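Local coordinates for Exo-1,5-alpha-l-arabinofuranobiosidase (Gibberella zeae, PDB 2YDT), which probably hydrolyses alpha-1,5-linked L-arabinan, releasing arabinobiose units from the chain ends, at residues G288-S293 against S310-W315; S298-N303 against V359-V364. All blocks are in the same frame, centred on the assembly; numbering follows the deposited sequence.

Contact 1: G288-S293 against S310-W315; sequences GTIVVS and SAWKKW
With chi1 at -69°, W312 sets CG opposite its own carbonyl carbon, and the indole runs from there toward I290 and V292. The two aliphatic residues offer different branches. I290 uses its CG2 branch. In V292, chi1 of 172° turns CG1 anti to N and leaves CG2 on the N side, opposite the carbonyl carbon. These two CG2 methyls do the touching. The benzo end of the indole receives both. I290 CG2 lies 3.9 Å from W312 CH2. V292 CG2 lies 3.8 Å from W312 CH2 and is equally close to CZ3 of that ring. Both methyls meet the ring obliquely. The contact is apolar throughout.

The segments belong to one four-stranded antiparallel blade of a six-bladed beta-propeller. Strand 300-303 runs between 289-293 and 313-315, so the tryptophan spans a whole strand. The CA atoms of I290 and W312 are 9.2 Å apart, and those of V292 and K314 9.5 Å. Backbone hydrogen bonds link I290 with N303 and V292 with F301, which hold the backbones of I290 and V292 beside the middle strand. W312 also packs on N303.

All three touching residues are buried. V278 of strand 277-281 packs against I290 and V292, and L218 adds to the cover of I290. The indole N-H is tied to the preceding blade: W312 NE1 hydrogen-bonds to the hydroxyl of Y247, whose ring meets the indole at about 65°.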
loop_
_atom_site.group_PDB
_atom_site.type_symbol
_atom_site.label_atom_id
_atom_site.label_comp_id
_atom_site.label_asym_id
_atom_site.label_seq_id
_atom_site.Cartn_x
_atom_site.Cartn_y
_atom_site.Cartn_z
ATOM N N GLY A 288 9.858 14.971 -12.804
ATOM C CA GLY A 288 9.189 14.963 -11.503
ATOM C C GLY A 288 10.051 14.318 -10.447
ATOM O O GLY A 288 11.301 14.257 -10.558
ATOM N N THR A 289 9.398 13.807 -9.397
ATOM C CA THR A 289 10.086 13.233 -8.246
ATOM C C THR A 289 9.375 11.933 -7.843
ATOM O O THR A 289 8.180 11.981 -7.501
ATOM C CB THR A 289 10.095 14.183 -7.026
ATOM O OG1 THR A 289 10.629 15.464 -7.411
ATOM C CG2 THR A 289 10.985 13.641 -5.904
ATOM N N ILE A 290 10.112 10.831 -7.904
ATOM C CA ILE A 290 9.654 9.541 -7.335
ATOM C C ILE A 290 9.928 9.647 -5.849
ATOM O O ILE A 290 11.005 10.041 -5.451
ATOM C CB ILE A 290 10.400 8.299 -7.913
ATOM C CG1 ILE A 290 10.310 8.236 -9.433
ATOM C CG2 ILE A 290 9.866 7.003 -7.255
ATOM C CD1 ILE A 290 11.284 7.328 -10.114
ATOM N N VAL A 291 8.945 9.300 -5.011
ATOM C CA VAL A 291 9.088 9.319 -3.556
ATOM C C VAL A 291 8.795 7.930 -2.968
ATOM O O VAL A 291 7.723 7.357 -3.253
ATOM C CB VAL A 291 8.197 10.381 -2.881
ATOM C CG1 VAL A 291 8.608 10.547 -1.436
ATOM C CG2 VAL A 291 8.361 11.758 -3.599
ATOM N N VAL A 292 9.728 7.411 -2.195
ATOM C CA VAL A 292 9.570 6.102 -1.566
ATOM C C VAL A 292 9.712 6.205 -0.041
ATOM O O VAL A 292 10.614 6.849 0.506
ATOM C CB VAL A 292 10.592 5.074 -2.108
ATOM C CG1 VAL A 292 10.546 3.808 -1.308
ATOM C CG2 VAL A 292 10.297 4.741 -3.590
ATOM N N SER A 293 8.827 5.524 0.654
ATOM C CA SER A 293 8.962 5.285 2.096
ATOM C C SER A 293 9.261 3.827 2.295
ATOM O O SER A 293 8.879 2.987 1.474
ATOM C CB SER A 293 7.680 5.657 2.844
ATOM O OG SER A 293 7.782 5.397 4.255
ATOM N N SER A 310 21.651 5.240 -9.512
ATOM C CA SER A 310 22.658 6.105 -8.878
ATOM C C SER A 310 22.118 7.405 -8.301
ATOM O O SER A 310 22.888 8.157 -7.704
ATOM C CB SER A 310 23.778 6.466 -9.892
ATOM O OG SER A 310 23.279 7.299 -10.921
ATOM N N ALA A 311 20.818 7.673 -8.438
ATOM C CA ALA A 311 20.283 8.979 -8.166
ATOM C C ALA A 311 19.290 9.039 -6.975
ATOM O O ALA A 311 18.555 10.000 -6.852
ATOM C CB ALA A 311 19.643 9.550 -9.462
ATOM N N TRP A 312 19.297 8.056 -6.091
ATOM C CA TRP A 312 18.392 8.098 -4.908
ATOM C C TRP A 312 19.000 8.987 -3.832
ATOM O O TRP A 312 20.196 8.849 -3.513
ATOM C CB TRP A 312 18.105 6.718 -4.345
ATOM C CG TRP A 312 17.267 5.893 -5.269
ATOM C CD1 TRP A 312 17.713 5.008 -6.235
ATOM C CD2 TRP A 312 15.836 5.878 -5.350
ATOM N NE1 TRP A 312 16.635 4.438 -6.901
ATOM C CE2 TRP A 312 15.477 4.970 -6.393
ATOM C CE3 TRP A 312 14.814 6.552 -4.668
ATOM C CZ2 TRP A 312 14.127 4.699 -6.732
ATOM C CZ3 TRP A 312 13.475 6.279 -5.024
ATOM C CH2 TRP A 312 13.155 5.361 -6.033
ATOM N N LYS A 313 18.170 9.861 -3.276
ATOM C CA LYS A 313 18.569 10.755 -2.178
ATOM C C LYS A 313 17.659 10.496 -0.971
ATOM O O LYS A 313 16.558 9.960 -1.126
ATOM C CB LYS A 313 18.486 12.220 -2.589
ATOM C CG LYS A 313 19.108 12.590 -3.976
ATOM C CD LYS A 313 20.540 12.207 -4.133
ATOM C CE LYS A 313 21.158 12.772 -5.421
ATOM N NZ LYS A 313 22.418 11.999 -5.784
ATOM N N LYS A 314 18.119 10.871 0.213
ATOM C CA LYS A 314 17.399 10.619 1.454
ATOM C C LYS A 314 17.169 11.928 2.200
ATOM O O LYS A 314 18.101 12.746 2.291
ATOM C CB LYS A 314 18.204 9.659 2.283
ATOM C CG LYS A 314 17.798 9.518 3.771
ATOM C CD LYS A 314 18.722 8.572 4.501
ATOM C CE LYS A 314 19.939 9.305 5.051
ATOM N NZ LYS A 314 20.564 8.572 6.163
ATOM N N TRP A 315 15.980 12.119 2.773
ATOM C CA TRP A 315 15.588 13.352 3.476
ATOM C C TRP A 315 14.770 13.078 4.732
ATOM O O TRP A 315 13.826 12.270 4.705
ATOM C CB TRP A 315 14.773 14.313 2.585
ATOM C CG TRP A 315 15.254 14.420 1.158
ATOM C CD1 TRP A 315 14.815 13.692 0.104
ATOM C CD2 TRP A 315 16.287 15.272 0.647
ATOM N NE1 TRP A 315 15.485 14.033 -1.044
ATOM C CE2 TRP A 315 16.393 15.011 -0.736
ATOM C CE3 TRP A 315 17.100 16.255 1.212
ATOM C CZ2 TRP A 315 17.303 15.680 -1.562
ATOM C CZ3 TRP A 315 17.996 16.921 0.395
ATOM C CH2 TRP A 315 18.092 16.632 -0.969
#

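Contact 2: S298-N303 against V359-V364. With MN (manganese (II) ion), chain M; MN (manganese (II) ion), chain K; SO4 (sulfate ion), chain D.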
loop_
_atom_site.group_PDB
_atom_site.type_symbol
_atom_site.label_atom_id
_atom_site.label_comp_id
_atom_site.label_asym_id
_atom_site.label_seq_id
_atom_site.Cartn_x
_atom_site.Cartn_y
_atom_site.Cartn_z
ATOM N N SER A 298 12.543 6.564 9.150
ATOM C CA SER A 298 11.621 7.682 9.033
ATOM C C SER A 298 11.813 8.572 7.818
ATOM O O SER A 298 10.906 9.344 7.472
ATOM C CB SER A 298 11.658 8.532 10.311
ATOM O OG SER A 298 12.941 9.096 10.488
ATOM N N GLU A 299 12.977 8.489 7.165
ATOM C CA GLU A 299 13.250 9.345 6.031
ATOM C C GLU A 299 12.401 8.993 4.805
ATOM O O GLU A 299 11.815 7.888 4.717
ATOM C CB GLU A 299 14.730 9.305 5.639
ATOM C CG GLU A 299 15.657 9.749 6.788
ATOM C CD GLU A 299 16.164 8.640 7.653
ATOM O OE1 GLU A 299 15.694 7.494 7.565
ATOM O OE2 GLU A 299 17.102 8.888 8.452
ATOM N N ILE A 300 12.329 9.930 3.871
ATOM C CA ILE A 300 11.816 9.646 2.516
ATOM C C ILE A 300 13.020 9.550 1.569
ATOM O O ILE A 300 14.077 10.193 1.809
ATOM C CB ILE A 300 10.754 10.628 2.049
ATOM C CG1 ILE A 300 11.307 12.066 1.919
ATOM C CG2 ILE A 300 9.480 10.492 2.975
ATOM C CD1 ILE A 300 10.417 13.001 1.136
ATOM N N PHE A 301 12.838 8.768 0.517
ATOM C CA PHE A 301 13.831 8.497 -0.502
ATOM C C PHE A 301 13.301 8.988 -1.842
ATOM O O PHE A 301 12.193 8.634 -2.256
ATOM C CB PHE A 301 14.183 7.027 -0.518
ATOM C CG PHE A 301 14.800 6.560 0.755
ATOM C CD1 PHE A 301 16.170 6.527 0.925
ATOM C CD2 PHE A 301 14.008 6.235 1.846
ATOM C CE1 PHE A 301 16.739 6.137 2.145
ATOM C CE2 PHE A 301 14.577 5.835 3.058
ATOM C CZ PHE A 301 15.952 5.802 3.199
ATOM N N THR A 302 14.087 9.816 -2.534
ATOM C CA THR A 302 13.590 10.469 -3.745
ATOM C C THR A 302 14.474 10.174 -4.950
ATOM O O THR A 302 15.651 9.899 -4.797
ATOM C CB THR A 302 13.478 12.020 -3.594
ATOM O OG1 THR A 302 14.793 12.576 -3.354
ATOM C CG2 THR A 302 12.520 12.397 -2.450
ATOM N N ASN A 303 13.877 10.290 -6.139
ATOM C CA ASN A 303 14.609 10.046 -7.394
ATOM C C ASN A 303 13.995 10.908 -8.473
ATOM O O ASN A 303 12.850 10.753 -8.859
ATOM C CB ASN A 303 14.604 8.552 -7.747
ATOM C CG ASN A 303 15.549 8.199 -8.896
ATOM O OD1 ASN A 303 15.371 8.706 -10.025
ATOM N ND2 ASN A 303 16.495 7.304 -8.637
ATOM N N VAL A 359 4.032 17.698 4.269
ATOM C CA VAL A 359 5.302 18.448 4.081
ATOM C C VAL A 359 5.365 18.984 2.657
ATOM O O VAL A 359 4.610 18.571 1.784
ATOM C CB VAL A 359 6.518 17.580 4.329
ATOM C CG1 VAL A 359 6.486 16.995 5.738
ATOM C CG2 VAL A 359 6.654 16.452 3.258
ATOM N N ARG A 360 6.240 19.971 2.422
ATOM C CA ARG A 360 6.564 20.426 1.097
ATOM C C ARG A 360 7.929 19.887 0.677
ATOM O O ARG A 360 8.923 20.049 1.387
ATOM C CB ARG A 360 6.628 21.992 1.059
ATOM C CG ARG A 360 5.325 22.638 0.936
ATOM C CD ARG A 360 5.440 24.172 0.683
ATOM N NE ARG A 360 4.092 24.684 0.717
ATOM C CZ ARG A 360 3.231 24.605 -0.290
ATOM N NH1 ARG A 360 3.606 24.147 -1.472
ATOM N NH2 ARG A 360 2.011 25.037 -0.125
ATOM N N LEU A 361 8.002 19.309 -0.514
ATOM C CA LEU A 361 9.219 18.730 -1.015
ATOM C C LEU A 361 10.239 19.862 -1.240
ATOM O O LEU A 361 11.427 19.645 -1.002
ATOM C CB LEU A 361 8.960 17.970 -2.313
ATOM C CG LEU A 361 8.203 16.663 -2.127
ATOM C CD1 LEU A 361 7.754 16.122 -3.506
ATOM C CD2 LEU A 361 9.066 15.666 -1.332
ATOM N N SER A 362 9.735 21.036 -1.635
ATOM C CA SER A 362 10.597 22.237 -1.817
ATOM C C SER A 362 11.336 22.610 -0.526
ATOM O O SER A 362 12.412 23.231 -0.571
ATOM C CB SER A 362 9.785 23.421 -2.339
ATOM O OG SER A 362 8.773 23.856 -1.469
ATOM N N GLU A 363 10.800 22.211 0.626
ATOM C CA GLU A 363 11.446 22.477 1.922
ATOM C C GLU A 363 12.230 21.301 2.478
ATOM O O GLU A 363 13.328 21.450 3.005
ATOM C CB GLU A 363 10.383 22.938 2.922
ATOM C CG GLU A 363 9.575 24.106 2.349
ATOM C CD GLU A 363 8.515 24.663 3.269
ATOM O OE1 GLU A 363 7.893 23.867 4.005
ATOM O OE2 GLU A 363 8.277 25.906 3.236
ATOM N N VAL A 364 11.656 20.102 2.368
ATOM C CA VAL A 364 12.310 18.871 2.773
ATOM C C VAL A 364 13.584 18.559 1.989
ATOM O O VAL A 364 14.545 18.006 2.550
ATOM C CB VAL A 364 11.288 17.694 2.646
ATOM C CG1 VAL A 364 11.981 16.356 2.737
ATOM C CG2 VAL A 364 10.205 17.854 3.727
HETATM MN MN MN M . 17.698 10.943 9.422
HETATM MN MN MN K . 7.034 27.132 4.192
HETATM S S SO4 D . 2.364 26.114 3.742
HETATM O O1 SO4 D . 1.349 25.785 2.763
HETATM O O2 SO4 D . 3.671 25.652 3.354
HETATM O O3 SO4 D . 2.267 27.558 3.962
HETATM O O4 SO4 D . 2.046 25.574 5.064
HETATM O O HOH W 1 5.836 25.183 4.732
HETATM O O HOH W 2 5.457 27.627 2.956
HETATM O O HOH W 3 18.762 11.086 8.089
#
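I300 reaches across from one propeller blade to the end of the next and meets L361 and V364 with a single methyl, CD1. The two partners belong to the short helix 361-364, which follows directly on strand 354-360. I300 and V364 approach tip to tip, with CD1 of I300 4.0 Å from CG1 of V364. L361 instead lies obliquely across the isoleucine, and its CD2 is 3.9 Å from I300 CD1. A chi1 of 64° holds CG1 of I300 between its backbone N and carbonyl carbon, and chi2 of 165° extends the chain to CD1. L337 and I339 of strand 336-341, and V291 of its own blade, also pack on I300, which is buried.

The helix is started by R360 at the N-cap position. Its carbonyl O accepts from two amides, E363 N and V364 N, and these bonds form the first turn. V364 directs its CB toward I300. L361 comes near only with the end of its side chain.

The charged side chains lead away from this apolar patch. E299 OE2 binds a manganese ion together with D316 OD1. R360, extended from CG to NE, meets a sulfate at the edge of its guanidinium, with the sulfur in the guanidinium plane. NE reaches SO4 O2 at 2.8 Å and NH2 reaches SO4 O1 at 3.1 Å, both nearly straight. NH1 turns to D333 and D335. The sulfate probably comes from the crystallisation liquor. A second manganese ion takes E363 OE2 at 2.0 Å. One of its waters donates to both E363 OE1 and SO4 O2.

The centres of the two contacts are 8 Å apart, joined through strand 300-303. Contact 1 brackets this strand, because 289-293 and 313-315 are its neighbours in the sheet. W315 NE1 lies 2.8 Å from T302 OG1, a probable hydrogen bond. Contact 1 packs toward the blade that holds Y247, contact 2 toward the blade that holds L337. W315 touches V364, so the last strand of the blade joins in contact 2 as well. The side chain of V292 is about 10 Å from that of manganese ligand E299. None of the residues in these segments lines the arabinofuranose or iminosugar pocket.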